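Local coordinates for protein serine protease inhibitor (Schistosoma haematobium, PDB 3STO) that probably inhibits serine-type endopeptidases, as a trematode member of the serpin family, at residues A[97-101]-A[113-117]. Numbering follows the deposited sequence.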
ATOM      1  N   ASN A  97      -3.040  11.069   7.438  1.00 23.33           N
ATOM      2  CA  ASN A  97      -4.335  10.996   6.777  1.00 28.56           C
ATOM      3  C   ASN A  97      -4.743  12.345   6.153  1.00 28.36           C
ATOM      4  O   ASN A  97      -5.201  12.406   5.010  1.00 29.81           O
ATOM      5  CB  ASN A  97      -5.400  10.489   7.768  1.00 27.06           C
ATOM      6  CG  ASN A  97      -6.715  10.195   7.096  1.00 42.58           C
ATOM      7  OD1 ASN A  97      -6.778   9.280   6.293  1.00 61.74           O
ATOM      8  ND2 ASN A  97      -7.763  10.972   7.387  1.00 44.50           N
ATOM      9  N   ASN A  98      -4.584  13.426   6.916  1.00 21.14           N
ATOM     10  CA  ASN A  98      -4.857  14.762   6.399  1.00 25.86           C
ATOM     11  C   ASN A  98      -4.032  15.126   5.159  1.00 27.34           C
ATOM     12  O   ASN A  98      -4.544  15.724   4.216  1.00 16.32           O
ATOM     13  CB  ASN A  98      -4.620  15.833   7.464  1.00 20.61           C
ATOM     14  CG  ASN A  98      -5.719  15.872   8.509  1.00 31.85           C
ATOM     15  OD1 ASN A  98      -6.860  15.486   8.239  1.00 33.76           O
ATOM     16  ND2 ASN A  98      -5.380  16.343   9.713  1.00 24.80           N
ATOM     17  N   SER A  99      -2.751  14.790   5.206  1.00 17.58           N
ATOM     18  CA  SER A  99      -1.834  15.074   4.132  1.00 22.06           C
ATOM     19  C   SER A  99      -2.276  14.350   2.877  1.00 23.50           C
ATOM     20  O   SER A  99      -2.388  14.964   1.838  1.00 22.02           O
ATOM     21  CB  SER A  99      -0.430  14.657   4.514  1.00 21.76           C
ATOM     22  OG  SER A  99       0.481  15.113   3.554  1.00 31.77           O
ATOM     23  N   LEU A 100      -2.622  13.069   2.994  1.00 22.23           N
ATOM     24  CA  LEU A 100      -2.944  12.260   1.820  1.00 16.99           C
ATOM     25  C   LEU A 100      -4.328  12.544   1.235  1.00 25.28           C
ATOM     26  O   LEU A 100      -4.492  12.643  -0.004  1.00 22.14           O
ATOM     27  CB  LEU A 100      -2.781  10.767   2.130  1.00 22.75           C
ATOM     28  CG  LEU A 100      -1.350  10.242   2.286  1.00 26.78           C
ATOM     29  CD1 LEU A 100      -1.336   8.832   2.911  1.00 19.99           C
ATOM     30  CD2 LEU A 100      -0.686  10.242   0.928  1.00 23.38           C
ATOM     31  N   THR A 101      -5.324  12.682   2.107  1.00 18.81           N
ATOM     32  CA  THR A 101      -6.704  12.849   1.631  1.00 23.77           C
ATOM     33  C   THR A 101      -6.980  14.290   1.192  1.00 18.13           C
ATOM     34  O   THR A 101      -8.001  14.573   0.601  1.00 25.22           O
ATOM     35  CB  THR A 101      -7.762  12.403   2.678  1.00 29.55           C
ATOM     36  OG1 THR A 101      -7.720  13.285   3.805  1.00 30.86           O
ATOM     37  CG2 THR A 101      -7.499  10.965   3.154  1.00 29.84           C
ATOM     38  N   ASN A 113     -10.965  12.562  -4.336  1.00 29.80           N
ATOM     39  CA  ASN A 113      -9.730  12.304  -3.629  1.00 33.58           C
ATOM     40  C   ASN A 113      -8.821  11.489  -4.507  1.00 31.53           C
ATOM     41  O   ASN A 113      -9.231  10.469  -5.048  1.00 30.89           O
ATOM     42  CB  ASN A 113      -9.993  11.476  -2.360  1.00 27.69           C
ATOM     43  CG  ASN A 113     -10.261  12.327  -1.128  1.00 51.47           C
ATOM     44  OD1 ASN A 113     -10.483  13.544  -1.226  1.00 34.57           O
ATOM     45  ND2 ASN A 113     -10.262  11.674   0.053  1.00 42.80           N
ATOM     46  N   VAL A 114      -7.577  11.902  -4.624  1.00 22.27           N
ATOM     47  CA  VAL A 114      -6.599  11.043  -5.263  1.00 23.97           C
ATOM     48  C   VAL A 114      -6.450   9.734  -4.439  1.00 26.51           C
ATOM     49  O   VAL A 114      -6.436   8.623  -4.980  1.00 26.35           O
ATOM     50  CB  VAL A 114      -5.243  11.800  -5.418  1.00 26.04           C
ATOM     51  CG1 VAL A 114      -4.113  10.862  -5.791  1.00 19.73           C
ATOM     52  CG2 VAL A 114      -5.376  12.948  -6.420  1.00 19.96           C
ATOM     53  N   VAL A 115      -6.340   9.871  -3.125  1.00 25.06           N
ATOM     54  CA  VAL A 115      -6.084   8.731  -2.269  1.00 25.89           C
ATOM     55  C   VAL A 115      -7.291   8.467  -1.369  1.00 33.73           C
ATOM     56  O   VAL A 115      -7.787   9.382  -0.713  1.00 31.27           O
ATOM     57  CB  VAL A 115      -4.886   8.990  -1.359  1.00 29.05           C
ATOM     58  CG1 VAL A 115      -4.488   7.695  -0.615  1.00 30.79           C
ATOM     59  CG2 VAL A 115      -3.739   9.590  -2.141  1.00 15.39           C
ATOM     60  N   ARG A 116      -7.766   7.224  -1.348  1.00 28.46           N
ATOM     61  CA  ARG A 116      -8.826   6.843  -0.429  1.00 36.16           C
ATOM     62  C   ARG A 116      -8.311   5.755   0.511  1.00 44.86           C
ATOM     63  O   ARG A 116      -7.956   4.634   0.091  1.00 37.08           O
ATOM     64  CB  ARG A 116     -10.095   6.406  -1.157  1.00 35.41           C
ATOM     65  N   ILE A 117      -8.234   6.126   1.783  1.00 38.07           N
ATOM     66  CA  ILE A 117      -7.798   5.223   2.829  1.00 44.82           C
ATOM     67  C   ILE A 117      -9.030   4.678   3.544  1.00 44.66           C
ATOM     68  O   ILE A 117      -9.929   5.452   3.942  1.00 43.15           O
ATOM     69  CB  ILE A 117      -6.953   5.992   3.843  1.00 64.00           C
ATOM     70  CG1 ILE A 117      -5.654   6.481   3.179  1.00 55.09           C
ATOM     71  CG2 ILE A 117      -6.733   5.148   5.121  1.00 48.12           C
ATOM     72  CD1 ILE A 117      -5.299   7.917   3.514  1.00 39.97           C
TER
HETATM   73  O   HOH W   1      -6.595  12.242  -1.581  1.00 27.41           O
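Ile117 pushes its terminal methyl CD1 in among three side chains of helix 82-101. Ile117 CD1 lies 3.4 Å from Asn97 OD1. Leu100 CB is 4.0 Å from Ile117 CD1, and Thr101 CG2 is 3.8 Å from it. The side chain of Ile117 runs past that of Asn97 in the opposite direction but crosses those of Leu100 and Thr101 at about a right angle. It leaves the strand toward the helix; chi1 of -65° sets CG1 anti to the carbonyl carbon, and the further turn of chi2 to 136° places CD1.

Val115 meets the helix with its CG2 branch, 3.8 Å from the backbone O of Leu100. Leu100 CD2 and Val115 CG2 also make an apolar contact. A water bridges the same two residues: it probably donates to Leu100 O at 2.7 Å and accepts from Val115 N at 2.8 Å.

Thr101 OG1 donates to Asn97 O at 2.9 Å from above the carbonyl plane. That carbonyl also accepts from Thr101 N, so two donors grip it. With OG1 held there, between the backbone N and the carbonyl carbon, CG2 is the branch of Thr101 that meets Ile117. Phe48 of helix 43-55 touches both Asn97 and Ile117, while Phe192 lies against Val115 and Ile117. The short axes approach to 8.4 Å at 141°, a helix resting on the large central beta-sheet of the serpin fold, where strand 112-124 pairs with strand 186-197.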